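Local coordinates for protein alpha-/beta-galactoside alpha-2,3-sialyltransferase (Photobacterium phosphoreum, PDB 2ZWI) that probably transfers sialic acid in alpha-2,3 linkage to alpha- or beta-galactosides as a GT-B-type glycosyltransferase, and binds cytidine-5'-monophosphate and zinc, at residues S163-D176 with R189-D201. Residues are numbered along the deposited sequence; the frame is centred on the assembly and turned at random.
Sequences SQLYPTTYHMLRAD and RVISNNIKQMKWD. With GOL (glycerol), chain H.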
ATOM      1  N   SER A 163       5.013   3.574 -18.417  1.00 11.66           N
ATOM      2  CA  SER A 163       5.695   4.822 -18.828  1.00 12.16           C
ATOM      3  C   SER A 163       6.218   4.768 -20.282  1.00 13.03           C
ATOM      4  O   SER A 163       6.563   5.803 -20.869  1.00 13.10           O
ATOM      5  CB  SER A 163       6.797   5.220 -17.842  1.00 12.16           C
ATOM      6  OG  SER A 163       7.979   4.453 -18.037  1.00 11.71           O
ATOM      7  N   GLN A 164       6.263   3.560 -20.852  1.00 13.33           N
ATOM      8  CA  GLN A 164       6.543   3.378 -22.278  1.00 13.88           C
ATOM      9  C   GLN A 164       5.409   3.908 -23.160  1.00 13.96           C
ATOM     10  O   GLN A 164       5.621   4.214 -24.330  1.00 14.04           O
ATOM     11  CB  GLN A 164       6.794   1.892 -22.589  1.00 13.42           C
ATOM     12  CG  GLN A 164       8.014   1.308 -21.876  1.00 13.41           C
ATOM     13  CD  GLN A 164       8.112  -0.212 -21.988  1.00 14.29           C
ATOM     14  OE1 GLN A 164       9.020  -0.734 -22.632  1.00 14.94           O
ATOM     15  NE2 GLN A 164       7.180  -0.926 -21.355  1.00 14.13           N
ATOM     16  N   LEU A 165       4.208   4.017 -22.593  1.00 14.26           N
ATOM     17  CA  LEU A 165       3.015   4.373 -23.368  1.00 14.45           C
ATOM     18  C   LEU A 165       2.420   5.729 -23.026  1.00 14.18           C
ATOM     19  O   LEU A 165       1.887   6.410 -23.910  1.00 14.00           O
ATOM     20  CB  LEU A 165       1.924   3.308 -23.211  1.00 14.55           C
ATOM     21  CG  LEU A 165       2.011   1.949 -23.914  1.00 15.67           C
ATOM     22  CD1 LEU A 165       2.302   2.118 -25.397  1.00 16.43           C
ATOM     23  CD2 LEU A 165       3.038   1.066 -23.260  1.00 19.18           C
ATOM     24  N   TYR A 166       2.473   6.093 -21.743  1.00 13.34           N
ATOM     25  CA  TYR A 166       1.851   7.310 -21.239  1.00 13.24           C
ATOM     26  C   TYR A 166       2.765   7.982 -20.213  1.00 12.84           C
ATOM     27  O   TYR A 166       3.589   7.306 -19.588  1.00 13.33           O
ATOM     28  CB  TYR A 166       0.498   6.988 -20.569  1.00 13.82           C
ATOM     29  CG  TYR A 166      -0.500   6.309 -21.487  1.00 14.39           C
ATOM     30  CD1 TYR A 166      -0.557   4.920 -21.577  1.00 12.80           C
ATOM     31  CD2 TYR A 166      -1.378   7.061 -22.269  1.00 13.21           C
ATOM     32  CE1 TYR A 166      -1.468   4.288 -22.430  1.00 14.81           C
ATOM     33  CE2 TYR A 166      -2.294   6.441 -23.132  1.00 14.60           C
ATOM     34  CZ  TYR A 166      -2.328   5.055 -23.201  1.00 14.78           C
ATOM     35  OH  TYR A 166      -3.219   4.435 -24.041  1.00 16.60           O
ATOM     36  N   PRO A 167       2.621   9.312 -20.035  1.00 12.31           N
ATOM     37  CA  PRO A 167       3.247   9.952 -18.874  1.00 11.73           C
ATOM     38  C   PRO A 167       2.756   9.243 -17.609  1.00 11.10           C
ATOM     39  O   PRO A 167       1.545   9.217 -17.339  1.00 10.13           O
ATOM     40  CB  PRO A 167       2.727  11.391 -18.930  1.00 11.54           C
ATOM     41  CG  PRO A 167       2.410  11.618 -20.388  1.00 13.04           C
ATOM     42  CD  PRO A 167       1.888  10.283 -20.877  1.00 12.39           C
ATOM     43  N   THR A 168       3.696   8.630 -16.883  1.00 10.27           N
ATOM     44  CA  THR A 168       3.387   7.751 -15.751  1.00  9.88           C
ATOM     45  C   THR A 168       4.319   8.040 -14.580  1.00  9.39           C
ATOM     46  O   THR A 168       5.539   8.190 -14.756  1.00  9.19           O
ATOM     47  CB  THR A 168       3.550   6.258 -16.127  1.00 10.05           C
ATOM     48  OG1 THR A 168       2.692   5.937 -17.216  1.00 11.06           O
ATOM     49  CG2 THR A 168       3.206   5.354 -14.976  1.00 10.35           C
ATOM     50  N   THR A 169       3.741   8.116 -13.392  1.00  8.60           N
ATOM     51  CA  THR A 169       4.528   8.102 -12.155  1.00  8.16           C
ATOM     52  C   THR A 169       4.188   6.860 -11.318  1.00  7.84           C
ATOM     53  O   THR A 169       3.020   6.512 -11.155  1.00  7.41           O
ATOM     54  CB  THR A 169       4.349   9.396 -11.342  1.00  8.66           C
ATOM     55  OG1 THR A 169       4.866  10.506 -12.097  1.00  9.37           O
ATOM     56  CG2 THR A 169       5.090   9.325 -10.007  1.00  8.03           C
ATOM     57  N   TYR A 170       5.231   6.178 -10.836  1.00  7.95           N
ATOM     58  CA  TYR A 170       5.070   5.045  -9.912  1.00  7.87           C
ATOM     59  C   TYR A 170       5.404   5.506  -8.508  1.00  8.02           C
ATOM     60  O   TYR A 170       6.566   5.803  -8.188  1.00  8.37           O
ATOM     61  CB  TYR A 170       5.955   3.865 -10.310  1.00  7.40           C
ATOM     62  CG  TYR A 170       5.444   3.169 -11.543  1.00  8.17           C
ATOM     63  CD1 TYR A 170       4.363   2.287 -11.455  1.00  7.88           C
ATOM     64  CD2 TYR A 170       6.001   3.412 -12.787  1.00  7.57           C
ATOM     65  CE1 TYR A 170       3.861   1.670 -12.560  1.00  8.58           C
ATOM     66  CE2 TYR A 170       5.503   2.774 -13.933  1.00  9.19           C
ATOM     67  CZ  TYR A 170       4.424   1.908 -13.799  1.00  8.38           C
ATOM     68  OH  TYR A 170       3.899   1.256 -14.880  1.00  7.41           O
ATOM     69  N   HIS A 171       4.376   5.590  -7.678  1.00  7.87           N
ATOM     70  CA  HIS A 171       4.567   5.929  -6.280  1.00  7.78           C
ATOM     71  C   HIS A 171       4.858   4.627  -5.538  1.00  8.40           C
ATOM     72  O   HIS A 171       3.997   3.743  -5.458  1.00  8.89           O
ATOM     73  CB  HIS A 171       3.325   6.608  -5.748  1.00  7.47           C
ATOM     74  CG  HIS A 171       2.919   7.820  -6.531  1.00  6.73           C
ATOM     75  ND1 HIS A 171       3.070   9.099  -6.047  1.00  7.17           N
ATOM     76  CD2 HIS A 171       2.364   7.947  -7.759  1.00  5.25           C
ATOM     77  CE1 HIS A 171       2.620   9.968  -6.934  1.00  4.27           C
ATOM     78  NE2 HIS A 171       2.181   9.294  -7.983  1.00  8.23           N
ATOM     79  N   MET A 172       6.079   4.487  -5.030  1.00  8.82           N
ATOM     80  CA  MET A 172       6.509   3.201  -4.489  1.00  9.39           C
ATOM     81  C   MET A 172       6.721   3.196  -2.981  1.00  9.71           C
ATOM     82  O   MET A 172       7.285   4.129  -2.407  1.00  8.92           O
ATOM     83  CB  MET A 172       7.796   2.733  -5.174  1.00  9.60           C
ATOM     84  CG  MET A 172       7.690   2.533  -6.695  1.00  9.56           C
ATOM     85  SD  MET A 172       9.232   1.862  -7.362  1.00 10.39           S
ATOM     86  CE  MET A 172       9.135   0.175  -6.731  1.00  9.75           C
ATOM     87  N   LEU A 173       6.297   2.108  -2.354  1.00 10.07           N
ATOM     88  CA  LEU A 173       6.570   1.870  -0.947  1.00 11.31           C
ATOM     89  C   LEU A 173       8.035   2.057  -0.630  1.00 11.72           C
ATOM     90  O   LEU A 173       8.384   2.709   0.347  1.00 11.46           O
ATOM     91  CB  LEU A 173       6.154   0.449  -0.581  1.00 11.29           C
ATOM     92  CG  LEU A 173       5.000   0.177   0.376  1.00 13.77           C
ATOM     93  CD1 LEU A 173       4.190   1.408   0.786  1.00 14.88           C
ATOM     94  CD2 LEU A 173       4.133  -0.961  -0.141  1.00 12.59           C
ATOM     95  N   ARG A 174       8.891   1.479  -1.469  1.00 11.96           N
ATOM     96  CA  ARG A 174      10.326   1.574  -1.267  1.00 12.94           C
ATOM     97  C   ARG A 174      10.987   1.750  -2.626  1.00 12.85           C
ATOM     98  O   ARG A 174      11.405   0.778  -3.252  1.00 13.01           O
ATOM     99  CB  ARG A 174      10.868   0.316  -0.544  1.00 12.96           C
ATOM    100  CG  ARG A 174      10.478   0.178   0.938  1.00 14.06           C
ATOM    101  CD  ARG A 174      11.147   1.264   1.829  1.00 14.91           C
ATOM    102  NE  ARG A 174      12.609   1.197   1.792  1.00 15.06           N
ATOM    103  CZ  ARG A 174      13.356   0.514   2.652  1.00 13.84           C
ATOM    104  NH1 ARG A 174      12.797  -0.144   3.649  1.00 12.68           N
ATOM    105  NH2 ARG A 174      14.672   0.506   2.519  1.00 15.45           N
ATOM    106  N   ALA A 175      11.053   3.002  -3.080  1.00 13.15           N
ATOM    107  CA  ALA A 175      11.717   3.353  -4.330  1.00 13.50           C
ATOM    108  C   ALA A 175      13.196   2.914  -4.351  1.00 13.99           C
ATOM    109  O   ALA A 175      13.764   2.693  -5.418  1.00 14.09           O
ATOM    110  CB  ALA A 175      11.599   4.857  -4.578  1.00 13.41           C
ATOM    111  N   ASP A 176      13.797   2.786  -3.171  1.00 14.56           N
ATOM    112  CA  ASP A 176      15.203   2.378  -3.033  1.00 15.51           C
ATOM    113  C   ASP A 176      15.438   0.867  -3.207  1.00 15.16           C
ATOM    114  O   ASP A 176      16.563   0.384  -3.005  1.00 14.97           O
ATOM    115  CB  ASP A 176      15.772   2.853  -1.684  1.00 16.06           C
ATOM    116  CG  ASP A 176      14.999   2.299  -0.493  1.00 18.08           C
ATOM    117  OD1 ASP A 176      13.775   2.040  -0.629  1.00 19.95           O
ATOM    118  OD2 ASP A 176      15.611   2.117   0.587  1.00 19.36           O
ATOM    119  N   ARG A 189      16.133   0.956 -15.672  1.00 16.58           N
ATOM    120  CA  ARG A 189      16.283   1.725 -16.907  1.00 17.30           C
ATOM    121  C   ARG A 189      14.957   2.164 -17.492  1.00 17.00           C
ATOM    122  O   ARG A 189      14.874   3.227 -18.082  1.00 17.64           O
ATOM    123  CB  ARG A 189      17.049   0.933 -17.962  1.00 17.60           C
ATOM    124  CG  ARG A 189      18.541   1.225 -17.994  1.00 20.11           C
ATOM    125  CD  ARG A 189      19.164   0.716 -19.295  1.00 21.88           C
ATOM    126  NE  ARG A 189      18.700  -0.633 -19.586  1.00 22.94           N
ATOM    127  CZ  ARG A 189      19.338  -1.740 -19.218  1.00 23.00           C
ATOM    128  NH1 ARG A 189      20.497  -1.667 -18.566  1.00 22.65           N
ATOM    129  NH2 ARG A 189      18.824  -2.919 -19.530  1.00 22.89           N
ATOM    130  N   VAL A 190      13.934   1.326 -17.360  1.00 16.36           N
ATOM    131  CA  VAL A 190      12.601   1.653 -17.846  1.00 16.20           C
ATOM    132  C   VAL A 190      11.976   2.811 -17.042  1.00 16.10           C
ATOM    133  O   VAL A 190      11.428   3.760 -17.627  1.00 15.70           O
ATOM    134  CB  VAL A 190      11.684   0.411 -17.846  1.00 16.26           C
ATOM    135  CG1 VAL A 190      10.316   0.749 -18.409  1.00 16.96           C
ATOM    136  CG2 VAL A 190      12.341  -0.736 -18.640  1.00 16.40           C
ATOM    137  N   ILE A 191      12.097   2.759 -15.717  1.00 15.46           N
ATOM    138  CA  ILE A 191      11.343   3.679 -14.857  1.00 15.70           C
ATOM    139  C   ILE A 191      12.134   4.690 -13.995  1.00 15.67           C
ATOM    140  O   ILE A 191      11.542   5.367 -13.160  1.00 15.50           O
ATOM    141  CB  ILE A 191      10.337   2.893 -13.958  1.00 15.67           C
ATOM    142  CG1 ILE A 191      11.057   1.787 -13.175  1.00 14.90           C
ATOM    143  CG2 ILE A 191       9.201   2.331 -14.814  1.00 15.61           C
ATOM    144  CD1 ILE A 191      10.127   0.931 -12.281  1.00 15.94           C
ATOM    145  N   SER A 192      13.444   4.824 -14.202  1.00 16.34           N
ATOM    146  CA  SER A 192      14.275   5.627 -13.278  1.00 16.37           C
ATOM    147  C   SER A 192      13.802   7.080 -13.118  1.00 16.02           C
ATOM    148  O   SER A 192      13.885   7.646 -12.016  1.00 16.52           O
ATOM    149  CB  SER A 192      15.776   5.559 -13.638  1.00 16.59           C
ATOM    150  OG  SER A 192      16.055   6.137 -14.904  1.00 17.86           O
ATOM    151  N   ASN A 193      13.285   7.663 -14.200  1.00 14.99           N
ATOM    152  CA  ASN A 193      12.749   9.031 -14.152  1.00 15.13           C
ATOM    153  C   ASN A 193      11.268   9.113 -13.759  1.00 14.16           C
ATOM    154  O   ASN A 193      10.704  10.209 -13.647  1.00 13.60           O
ATOM    155  CB  ASN A 193      12.961   9.734 -15.492  1.00 15.72           C
ATOM    156  CG  ASN A 193      14.415  10.007 -15.776  1.00 18.09           C
ATOM    157  OD1 ASN A 193      15.190  10.347 -14.874  1.00 21.25           O
ATOM    158  ND2 ASN A 193      14.795   9.876 -17.035  1.00 19.41           N
ATOM    159  N   ASN A 194      10.656   7.948 -13.554  1.00 13.02           N
ATOM    160  CA  ASN A 194       9.219   7.834 -13.324  1.00 12.75           C
ATOM    161  C   ASN A 194       8.839   7.405 -11.897  1.00 12.58           C
ATOM    162  O   ASN A 194       7.676   7.153 -11.624  1.00 12.71           O
ATOM    163  CB  ASN A 194       8.632   6.828 -14.324  1.00 12.82           C
ATOM    164  CG  ASN A 194       9.071   7.102 -15.763  1.00 14.01           C
ATOM    165  OD1 ASN A 194       8.886   8.206 -16.286  1.00 14.60           O
ATOM    166  ND2 ASN A 194       9.658   6.097 -16.403  1.00 13.89           N
ATOM    167  N   ILE A 195       9.818   7.330 -10.999  1.00 12.09           N
ATOM    168  CA  ILE A 195       9.609   6.814  -9.640  1.00 12.87           C
ATOM    169  C   ILE A 195       9.546   7.940  -8.614  1.00 12.41           C
ATOM    170  O   ILE A 195      10.372   8.860  -8.643  1.00 12.12           O
ATOM    171  CB  ILE A 195      10.763   5.856  -9.214  1.00 12.63           C
ATOM    172  CG1 ILE A 195      10.944   4.700 -10.204  1.00 14.21           C
ATOM    173  CG2 ILE A 195      10.539   5.309  -7.811  1.00 14.76           C
ATOM    174  CD1 ILE A 195       9.762   3.756 -10.282  1.00 17.00           C
ATOM    175  N   LYS A 196       8.557   7.858  -7.729  1.00 12.35           N
ATOM    176  CA  LYS A 196       8.482   8.672  -6.512  1.00 12.59           C
ATOM    177  C   LYS A 196       8.476   7.748  -5.303  1.00 12.37           C
ATOM    178  O   LYS A 196       7.833   6.703  -5.334  1.00 12.32           O
ATOM    179  CB  LYS A 196       7.204   9.513  -6.477  1.00 12.60           C
ATOM    180  CG  LYS A 196       7.272  10.788  -7.296  1.00 13.79           C
ATOM    181  CD  LYS A 196       5.998  11.584  -7.209  1.00 15.30           C
ATOM    182  CE  LYS A 196       6.100  12.818  -8.090  1.00 16.81           C
ATOM    183  NZ  LYS A 196       4.882  13.639  -7.985  1.00 19.52           N
ATOM    184  N   GLN A 197       9.213   8.136  -4.263  1.00 12.19           N
ATOM    185  CA  GLN A 197       9.143   7.495  -2.949  1.00 12.35           C
ATOM    186  C   GLN A 197       7.866   7.957  -2.255  1.00 12.31           C
ATOM    187  O   GLN A 197       7.638   9.160  -2.117  1.00 12.28           O
ATOM    188  CB  GLN A 197      10.382   7.851  -2.105  1.00 12.12           C
ATOM    189  CG  GLN A 197      10.302   7.436  -0.621  1.00 12.13           C
ATOM    190  CD  GLN A 197      10.076   5.951  -0.458  1.00 11.61           C
ATOM    191  OE1 GLN A 197      10.764   5.134  -1.072  1.00 11.17           O
ATOM    192  NE2 GLN A 197       9.081   5.590   0.337  1.00 13.61           N
ATOM    193  N   MET A 198       7.021   7.009  -1.845  1.00 11.94           N
ATOM    194  CA  MET A 198       5.840   7.355  -1.045  1.00 12.27           C
ATOM    195  C   MET A 198       6.263   8.126   0.196  1.00 12.35           C
ATOM    196  O   MET A 198       7.182   7.700   0.918  1.00 12.30           O
ATOM    197  CB  MET A 198       5.049   6.119  -0.623  1.00 11.59           C
ATOM    198  CG  MET A 198       4.124   5.578  -1.685  1.00 12.34           C
ATOM    199  SD  MET A 198       3.186   4.195  -1.028  1.00 13.11           S
ATOM    200  CE  MET A 198       2.357   3.583  -2.479  1.00 11.55           C
ATOM    201  N   LYS A 199       5.608   9.265   0.422  1.00 12.33           N
ATOM    202  CA  LYS A 199       5.875  10.099   1.598  1.00 13.01           C
ATOM    203  C   LYS A 199       4.807   9.922   2.673  1.00 12.85           C
ATOM    204  O   LYS A 199       3.644   9.628   2.373  1.00 12.27           O
ATOM    205  CB  LYS A 199       6.006  11.578   1.212  1.00 13.38           C
ATOM    206  CG  LYS A 199       7.096  11.846   0.175  1.00 16.20           C
ATOM    207  CD  LYS A 199       8.475  11.327   0.599  1.00 21.33           C
ATOM    208  CE  LYS A 199       9.118  12.222   1.646  1.00 24.11           C
ATOM    209  NZ  LYS A 199      10.593  12.010   1.684  1.00 27.27           N
ATOM    210  N   TRP A 200       5.211  10.104   3.926  1.00 13.07           N
ATOM    211  CA  TRP A 200       4.332   9.864   5.067  1.00 13.38           C
ATOM    212  C   TRP A 200       4.344  11.023   6.076  1.00 13.79           C
ATOM    213  O   TRP A 200       3.769  10.928   7.170  1.00 14.16           O
ATOM    214  CB  TRP A 200       4.697   8.530   5.741  1.00 13.06           C
ATOM    215  CG  TRP A 200       4.503   7.310   4.828  1.00 12.94           C
ATOM    216  CD1 TRP A 200       5.471   6.642   4.129  1.00 12.73           C
ATOM    217  CD2 TRP A 200       3.264   6.639   4.530  1.00 11.76           C
ATOM    218  NE1 TRP A 200       4.915   5.602   3.416  1.00 11.39           N
ATOM    219  CE2 TRP A 200       3.565   5.577   3.642  1.00 12.10           C
ATOM    220  CE3 TRP A 200       1.936   6.827   4.933  1.00 11.35           C
ATOM    221  CZ2 TRP A 200       2.586   4.716   3.141  1.00 12.05           C
ATOM    222  CZ3 TRP A 200       0.950   5.971   4.426  1.00 12.52           C
ATOM    223  CH2 TRP A 200       1.289   4.919   3.549  1.00 12.87           C
ATOM    224  N   ASP A 201       4.964  12.127   5.685  1.00 14.46           N
ATOM    225  CA  ASP A 201       5.155  13.275   6.579  1.00 15.56           C
ATOM    226  C   ASP A 201       4.292  14.465   6.164  1.00 15.39           C
ATOM    227  O   ASP A 201       4.614  15.609   6.485  1.00 15.51           O
ATOM    228  CB  ASP A 201       6.636  13.673   6.603  1.00 15.85           C
ATOM    229  CG  ASP A 201       7.170  14.044   5.223  1.00 17.98           C
ATOM    230  OD1 ASP A 201       6.426  13.948   4.218  1.00 19.47           O
ATOM    231  OD2 ASP A 201       8.351  14.446   5.137  1.00 21.68           O
TER
HETATM  232  C1  GOL H   7      10.079   3.860   4.097  1.00 36.39           C
HETATM  233  O1  GOL H   7      10.767   3.628   5.304  1.00 36.20           O
HETATM  234  C2  GOL H   7       8.568   3.857   4.309  1.00 36.07           C
HETATM  235  O2  GOL H   7       8.243   4.717   5.382  1.00 38.32           O
HETATM  236  C3  GOL H   7       7.927   4.410   3.042  1.00 35.14           C
HETATM  237  O3  GOL H   7       6.873   3.599   2.571  1.00 30.97           O
HETATM  238  O   HOH W   1       7.079  10.416 -15.131  1.00 19.06           O
HETATM  239  O   HOH W   2       6.526   9.729 -17.879  1.00 21.44           O
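Ile-195 fills the apolar centre, its CD1 lying 3.5 Å from Met-172 SD and also touching CB of Tyr-170. With CG1 turned beside the backbone N (chi1 -56°), the other branch, CG2, lies anti to that N and presses on Ala-175 CB at 3.4 Å, tight for two carbons. Further along this face, Ile-191 CG2 meets the CD2-CE2 side of the Tyr-170 ring, whose hydroxyl is held by Ile-159 O and Phe-162 N. On the reverse face, the extended Lys-196 chain runs alongside His-171, while Thr-169 CG2 sits 3.5 Å above the imidazole plane, displaced toward its rim. Helix 185-191 links the two parallel strands in a beta-alpha-beta unit, and 195-197 is the outermost strand of the N-terminal Rossmann-like sheet of this GT-B fold. Main-chain bonds alternate from Tyr-170 N to Asn-194 O through to Met-198 N to Met-172 O. Where strand 168-172 ends, Gln-197 takes over with its side chain: bent at chi2 (58°), it brings OE1 to Ala-175 N (2.9 Å) and NE2 to Leu-173 O (3.0 Å), the donor standing above that carbonyl plane. NE2 also reaches Met-198 O, fixing the amide's rotation. Leu-173 O additionally accepts from O3 of a glycerol, probably carried over from crystallisation, which in turn accepts a bond from Trp-200 NE1 (2.9 Å). At the other end, two waters join Asn-194 OD1 to the backbone of Thr-168, one at its O, the other at its N.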